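Local structure of thrombospondin related anonymous protein (Plasmodium falciparum, 4F1J) at residues E2-D6 against M192-C196; K59-R63 against A75-I79. The protein is an adhesion protein of the malaria parasite, represented here by its magnesium-loaded von Willebrand factor A domain, which probably takes part in ligand binding. One frame throughout, in Å; residues are numbered along the deposited sequence.

Contact 1 of 2, residues E2-D6 against M192-C196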
ATOM      1  N   GLU A   2     -11.246  14.172  -5.540  1.00 21.31           N
ATOM      2  CA  GLU A   2     -10.620  13.052  -4.736  1.00 20.38           C
ATOM      3  C   GLU A   2      -9.693  13.609  -3.663  1.00 20.30           C
ATOM      4  O   GLU A   2      -9.039  14.634  -3.907  1.00 20.72           O
ATOM      5  CB  GLU A   2      -9.831  12.134  -5.654  1.00 20.32           C
ATOM      6  CG  GLU A   2     -10.668  11.281  -6.600  1.00 20.38           C
ATOM      7  CD  GLU A   2     -10.784  11.838  -8.005  1.00 21.97           C
ATOM      8  OE1 GLU A   2     -10.338  12.986  -8.245  1.00 23.30           O
ATOM      9  OE2 GLU A   2     -11.302  11.102  -8.875  1.00 21.69           O
ATOM     10  N   VAL A   3      -9.605  12.945  -2.498  1.00 18.89           N
ATOM     11  CA  VAL A   3      -8.782  13.468  -1.392  1.00 18.78           C
ATOM     12  C   VAL A   3      -7.275  13.364  -1.638  1.00 17.86           C
ATOM     13  O   VAL A   3      -6.498  14.032  -0.963  1.00 18.90           O
ATOM     14  CB  VAL A   3      -9.089  12.823  -0.006  1.00 18.90           C
ATOM     15  CG1 VAL A   3     -10.548  13.042   0.381  1.00 20.20           C
ATOM     16  CG2 VAL A   3      -8.684  11.338   0.031  1.00 19.22           C
ATOM     17  N   CYS A   4      -6.873  12.510  -2.569  1.00 16.44           N
ATOM     18  CA  CYS A   4      -5.494  12.437  -3.021  1.00 15.84           C
ATOM     19  C   CYS A   4      -5.419  13.007  -4.425  1.00 15.40           C
ATOM     20  O   CYS A   4      -5.888  12.417  -5.391  1.00 14.61           O
ATOM     21  CB  CYS A   4      -4.994  10.995  -2.967  1.00 16.03           C
ATOM     22  SG  CYS A   4      -4.926  10.398  -1.301  1.00 16.95           S
ATOM     23  N   ASN A   5      -4.826  14.189  -4.531  1.00 15.48           N
ATOM     24  CA  ASN A   5      -4.790  14.921  -5.774  0.50 15.29           C
ATOM     25  C   ASN A   5      -3.511  15.754  -5.839  1.00 15.57           C
ATOM     26  O   ASN A   5      -3.548  16.935  -5.474  1.00 15.56           O
ATOM     27  CB  ASN A   5      -6.023  15.838  -5.831  0.50 15.58           C
ATOM     28  CG  ASN A   5      -6.010  16.757  -7.025  0.50 15.07           C
ATOM     29  OD1 ASN A   5      -6.579  17.851  -6.989  0.50 16.49           O
ATOM     30  ND2 ASN A   5      -5.362  16.323  -8.090  0.50 13.90           N
ATOM     31  N   ASP A   6      -2.401  15.131  -6.235  1.00 15.52           N
ATOM     32  CA  ASP A   6      -1.101  15.785  -6.398  1.00 16.33           C
ATOM     33  C   ASP A   6      -0.213  14.929  -7.318  1.00 15.43           C
ATOM     34  O   ASP A   6      -0.620  13.845  -7.763  1.00 14.39           O
ATOM     35  CB  ASP A   6      -0.407  15.995  -5.047  1.00 17.28           C
ATOM     36  CG  ASP A   6       0.552  17.198  -5.042  1.00 22.79           C
ATOM     37  OD1 ASP A   6       1.003  17.642  -6.126  1.00 25.46           O
ATOM     38  OD2 ASP A   6       0.821  17.722  -3.934  1.00 30.30           O
ATOM     39  N   MET A 192      -6.736   7.777   3.789  1.00 12.27           N
ATOM     40  CA  MET A 192      -6.106   8.283   2.574  1.00 11.94           C
ATOM     41  C   MET A 192      -6.094   9.823   2.566  1.00 12.77           C
ATOM     42  O   MET A 192      -5.141  10.454   2.091  1.00 12.03           O
ATOM     43  CB  MET A 192      -6.824   7.754   1.334  1.00 12.19           C
ATOM     44  CG  MET A 192      -6.605   6.303   1.045  1.00 12.23           C
ATOM     45  SD  MET A 192      -4.872   5.742   1.084  1.00 11.81           S
ATOM     46  CE  MET A 192      -4.252   6.514  -0.403  1.00 11.65           C
ATOM     47  N   LYS A 193      -7.136  10.426   3.128  1.00 14.43           N
ATOM     48  CA  LYS A 193      -7.149  11.885   3.279  1.00 15.49           C
ATOM     49  C   LYS A 193      -5.983  12.363   4.126  1.00 14.80           C
ATOM     50  O   LYS A 193      -5.246  13.275   3.708  1.00 16.37           O
ATOM     51  CB  LYS A 193      -8.472  12.375   3.862  1.00 16.19           C
ATOM     52  CG  LYS A 193      -8.588  13.896   3.828  1.00 17.64           C
ATOM     53  CD  LYS A 193      -9.889  14.364   4.443  1.00 18.59           C
ATOM     54  CE  LYS A 193     -10.076  15.864   4.259  1.00 22.02           C
ATOM     55  NZ  LYS A 193     -11.520  16.213   4.516  1.00 25.43           N
ATOM     56  N   ALA A 194      -5.768  11.708   5.263  1.00 14.36           N
ATOM     57  CA  ALA A 194      -4.682  12.041   6.200  1.00 13.33           C
ATOM     58  C   ALA A 194      -3.316  11.811   5.575  1.00 13.64           C
ATOM     59  O   ALA A 194      -2.420  12.633   5.698  1.00 12.93           O
ATOM     60  CB  ALA A 194      -4.807  11.230   7.456  1.00 13.78           C
ATOM     61  N   VAL A 195      -3.152  10.656   4.937  1.00 12.18           N
ATOM     62  CA  VAL A 195      -1.926  10.321   4.239  1.00 12.30           C
ATOM     63  C   VAL A 195      -1.574  11.368   3.212  1.00 12.83           C
ATOM     64  O   VAL A 195      -0.441  11.826   3.165  1.00 12.84           O
ATOM     65  CB  VAL A 195      -2.035   8.928   3.564  1.00 11.43           C
ATOM     66  CG1 VAL A 195      -0.861   8.675   2.613  1.00 11.35           C
ATOM     67  CG2 VAL A 195      -2.060   7.871   4.665  1.00 11.47           C
ATOM     68  N   CYS A 196      -2.545  11.759   2.388  1.00 13.58           N
ATOM     69  CA  CYS A 196      -2.247  12.679   1.300  1.00 15.41           C
ATOM     70  C   CYS A 196      -1.965  14.101   1.787  1.00 15.82           C
ATOM     71  O   CYS A 196      -1.114  14.768   1.211  1.00 15.96           O
ATOM     72  CB  CYS A 196      -3.327  12.621   0.228  1.00 15.04           C
ATOM     73  SG  CYS A 196      -3.079  11.024  -0.655  1.00 16.85           S
TER
HETATM   74  O   HOH W   1      -5.960  14.865   1.665  1.00 21.21           O

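Contact 2 of 2, residues K59-R63 against A75-I79. With SO4 (sulfate ion), chain D.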
ATOM      1  N   LYS A  59       4.418  -9.753  -6.384  1.00 10.11           N
ATOM      2  CA  LYS A  59       4.064  -9.903  -7.789  1.00 11.46           C
ATOM      3  C   LYS A  59       3.390  -8.624  -8.247  1.00 10.33           C
ATOM      4  O   LYS A  59       2.372  -8.227  -7.684  1.00  9.54           O
ATOM      5  CB  LYS A  59       3.115 -11.088  -7.979  1.00 12.00           C
ATOM      6  CG  LYS A  59       2.655 -11.262  -9.410  1.00 14.64           C
ATOM      7  CD  LYS A  59       1.811 -12.489  -9.612  1.00 16.24           C
ATOM      8  CE  LYS A  59       1.260 -12.497 -11.038  1.00 19.62           C
ATOM      9  NZ  LYS A  59       0.456 -13.731 -11.290  1.00 22.91           N
ATOM     10  N   GLU A  60       3.976  -7.973  -9.241  1.00 10.18           N
ATOM     11  CA  GLU A  60       3.404  -6.752  -9.815  1.00 10.25           C
ATOM     12  C   GLU A  60       2.078  -7.060 -10.489  1.00  9.75           C
ATOM     13  O   GLU A  60       1.965  -8.050 -11.253  1.00 10.18           O
ATOM     14  CB  GLU A  60       4.365  -6.151 -10.830  1.00  9.82           C
ATOM     15  CG  GLU A  60       3.874  -4.833 -11.441  1.00  9.71           C
ATOM     16  CD  GLU A  60       4.822  -4.310 -12.503  1.00 11.94           C
ATOM     17  OE1 GLU A  60       5.928  -3.869 -12.139  1.00 13.53           O
ATOM     18  OE2 GLU A  60       4.469  -4.393 -13.700  1.00 15.14           O
ATOM     19  N   ILE A  61       1.087  -6.204 -10.227  1.00  9.82           N
ATOM     20  CA  ILE A  61      -0.211  -6.324 -10.893  1.00 10.91           C
ATOM     21  C   ILE A  61      -0.598  -5.072 -11.709  1.00 10.39           C
ATOM     22  O   ILE A  61      -1.371  -5.167 -12.669  1.00 10.67           O
ATOM     23  CB  ILE A  61      -1.336  -6.747  -9.925  1.00 11.61           C
ATOM     24  CG1 ILE A  61      -1.594  -5.726  -8.858  1.00 13.06           C
ATOM     25  CG2 ILE A  61      -0.988  -8.084  -9.209  1.00 14.26           C
ATOM     26  CD1 ILE A  61      -2.867  -5.981  -8.068  1.00 12.49           C
ATOM     27  N   ILE A  62      -0.078  -3.916 -11.330  1.00  9.25           N
ATOM     28  CA  ILE A  62      -0.254  -2.694 -12.133  1.00  9.22           C
ATOM     29  C   ILE A  62       1.102  -2.045 -12.301  1.00  9.39           C
ATOM     30  O   ILE A  62       1.710  -1.628 -11.341  1.00  9.65           O
ATOM     31  CB  ILE A  62      -1.223  -1.682 -11.476  1.00  8.77           C
ATOM     32  CG1 ILE A  62      -2.647  -2.267 -11.349  1.00  9.27           C
ATOM     33  CG2 ILE A  62      -1.257  -0.366 -12.279  1.00  8.99           C
ATOM     34  CD1 ILE A  62      -3.691  -1.306 -10.704  1.00 10.52           C
ATOM     35  N   ARG A  63       1.562  -1.945 -13.544  1.00 10.31           N
ATOM     36  CA  ARG A  63       2.863  -1.359 -13.860  1.00 10.98           C
ATOM     37  C   ARG A  63       2.824   0.156 -13.709  1.00 10.24           C
ATOM     38  O   ARG A  63       1.903   0.821 -14.195  1.00 10.04           O
ATOM     39  CB  ARG A  63       3.247  -1.744 -15.291  1.00 11.46           C
ATOM     40  CG  ARG A  63       4.500  -1.053 -15.789  1.00 10.95           C
ATOM     41  CD  ARG A  63       4.929  -1.585 -17.147  1.00 13.20           C
ATOM     42  NE  ARG A  63       4.057  -1.086 -18.213  1.00 13.04           N
ATOM     43  CZ  ARG A  63       4.164   0.094 -18.813  1.00 15.14           C
ATOM     44  NH1 ARG A  63       5.125   0.945 -18.510  1.00 14.93           N
ATOM     45  NH2 ARG A  63       3.305   0.424 -19.766  1.00 15.02           N
ATOM     46  N   ALA A  75      -7.591   0.585 -13.647  1.00 12.55           N
ATOM     47  CA  ALA A  75      -6.979   0.077 -12.419  1.00 12.27           C
ATOM     48  C   ALA A  75      -7.968  -0.807 -11.660  1.00 12.28           C
ATOM     49  O   ALA A  75      -7.610  -1.872 -11.163  1.00 11.93           O
ATOM     50  CB  ALA A  75      -6.501   1.234 -11.546  1.00 12.35           C
ATOM     51  N   LEU A  76      -9.220  -0.379 -11.620  1.00 12.13           N
ATOM     52  CA  LEU A  76     -10.259  -1.110 -10.877  1.00 13.33           C
ATOM     53  C   LEU A  76     -10.580  -2.479 -11.492  1.00 13.43           C
ATOM     54  O   LEU A  76     -10.850  -3.427 -10.748  1.00 13.93           O
ATOM     55  CB  LEU A  76     -11.527  -0.262 -10.731  1.00 13.92           C
ATOM     56  CG  LEU A  76     -11.407   0.941  -9.792  1.00 14.60           C
ATOM     57  CD1 LEU A  76     -12.663   1.837  -9.802  1.00 17.80           C
ATOM     58  CD2 LEU A  76     -11.068   0.503  -8.375  1.00 15.44           C
ATOM     59  N   ILE A  77     -10.563  -2.588 -12.825  1.00 14.19           N
ATOM     60  CA  ILE A  77     -10.665  -3.891 -13.531  0.50 13.90           C
ATOM     61  C   ILE A  77      -9.599  -4.873 -13.059  1.00 14.04           C
ATOM     62  O   ILE A  77      -9.867  -6.071 -12.812  1.00 13.26           O
ATOM     63  CB  ILE A  77     -10.454  -3.740 -15.068  0.50 14.22           C
ATOM     64  CG1 ILE A  77     -11.710  -3.206 -15.743  0.50 15.04           C
ATOM     65  CG2 ILE A  77     -10.035  -5.074 -15.714  0.50 13.97           C
ATOM     66  CD1 ILE A  77     -11.480  -2.831 -17.196  0.50 13.44           C
ATOM     67  N   ILE A  78      -8.360  -4.383 -12.950  1.00 13.49           N
ATOM     68  CA  ILE A  78      -7.264  -5.241 -12.562  1.00 13.08           C
ATOM     69  C   ILE A  78      -7.412  -5.661 -11.108  1.00 13.01           C
ATOM     70  O   ILE A  78      -7.192  -6.834 -10.768  1.00 13.63           O
ATOM     71  CB  ILE A  78      -5.893  -4.595 -12.835  1.00 12.97           C
ATOM     72  CG1 ILE A  78      -5.682  -4.427 -14.335  1.00 13.34           C
ATOM     73  CG2 ILE A  78      -4.751  -5.420 -12.191  1.00 12.72           C
ATOM     74  CD1 ILE A  78      -4.576  -3.446 -14.686  1.00 14.15           C
ATOM     75  N   ILE A  79      -7.799  -4.735 -10.239  1.00 13.74           N
ATOM     76  CA  ILE A  79      -7.970  -5.081  -8.848  1.00 13.73           C
ATOM     77  C   ILE A  79      -9.087  -6.108  -8.711  1.00 14.22           C
ATOM     78  O   ILE A  79      -8.932  -7.097  -8.002  1.00 13.41           O
ATOM     79  CB  ILE A  79      -8.234  -3.851  -7.965  1.00 13.88           C
ATOM     80  CG1 ILE A  79      -6.995  -2.937  -7.936  1.00 13.90           C
ATOM     81  CG2 ILE A  79      -8.632  -4.304  -6.554  1.00 15.00           C
ATOM     82  CD1 ILE A  79      -5.675  -3.649  -7.564  1.00 12.64           C
TER
HETATM   83  S   SO4 D 302      -0.013  -0.943 -20.867  1.00 33.00           S
HETATM   84  O1  SO4 D 302      -0.641  -1.423 -22.103  1.00 35.52           O
HETATM   85  O2  SO4 D 302       1.403  -1.297 -20.924  1.00 33.53           O
HETATM   86  O3  SO4 D 302      -0.232   0.497 -20.731  1.00 26.95           O
HETATM   87  O4  SO4 D 302      -0.614  -1.696 -19.760  1.00 30.85           O

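Contact 1 of 2, residues E2-D6 against M192-C196
C4 and C196 each turn SG beside their own backbone N and away from the carbonyl carbon, chi1 -65° and -73°, and the two sulfurs meet in a disulfide that ties the loop before strand 8-15 of this von Willebrand factor A fold to the last helix, 184-200. The SG-SG bond of C4 and C196 is 2.1 Å, and the CB-SG-SG-CB torsion of 95° is close to the relaxed right angle for a disulfide. Beside the bridge lies M192, one helical turn earlier: its chain bends at chi2 and chi3 and brings methyl CE to 4.0 Å from C4 SG. V3 packs along the helix backbone next to M192. V3 CG2 lies 3.6 Å from K193 N. V3 CB sits 3.9 Å from K193 CB, the two side chains crossing at about a right angle. Beyond that point K193 runs on extended, its end leading away from 2-6. The backbone of C4 is also hydrogen-bonded to Q39 and N41, and L40 touches both C4 and M192, so the loop after helix 22-38 packs against the bridge region. The polar link across the contact is a single water that donates two hydrogen bonds, one to V3 O at 2.8 Å and one to K193 O at 2.7 Å.

Contact 2 of 2, residues K59-R63 against A75-I79
A classic beta bulge in edge strand 58-62 of the von Willebrand factor A sheet, where I61 and I62 both face A51 of strand 47-54, sets two successive isoleucines against helix 72-80. With the chain turning a corner at I61, both residues direct their CB toward the helix, and the interface is made largely of aliphatic branches. I61 holds CG1 in the position between its backbone N and carbonyl carbon, chi1 64°, and from there its extended end reaches I79. Methyl CD1 of I61 meets CD1 of I79 at 3.7 Å, the two side chains crossing at about a right angle; I79 bends at chi2, -52°, which brings its end nearer to 59-63. I62 meets the helix nearer its N-terminal end. Its side chain lays CD1 against A75 CB at 3.9 Å, and I62 CG1 stands 3.9 Å from I78 CG2. Both arms of I78, CG2 and CD1, come against I61 O and I62 CG1. M34 and I37 of helix 22-38 also touch I79, while A68 touches both I62 and I78, so helix 72-80 packs on the edge strand through a largely buried apolar layer. R63 reaches a sulfate, probably from the crystallisation liquor. R63 NH2 donates a nearly straight hydrogen bond (2.8 Å, 166°) to O2 of this sulfate, which is also hydrogen-bonded to D67 N; the sulfur lies in the guanidinium plane, at its edge. Back in the apolar layer, the tightest approach of the two segments is I78 CG2 to the carbonyl oxygen I61 O, 3.4 Å.

Contact 2 is nested in sequence within the long loop that contact 1 closes: 2-6 comes first, then 59-63 and 75-79, and 192-196 last. Their centres lie 20 Å apart and their nearest atoms about 9 Å, so they do not touch. In contact 1 the loop before strand 8-15 meets helix 184-200; in contact 2 helix 72-80 meets edge strand 58-62 of the mixed sheet to which strand 8-15 also belongs. A salt bridge from E2 to K72, at the start of helix 72-80, connects the two regions. Both contacts lie away from the magnesium sites; contact 1 covalently joins residues near the two chain ends, while contact 2 seats helix 72-80 on the outermost strand.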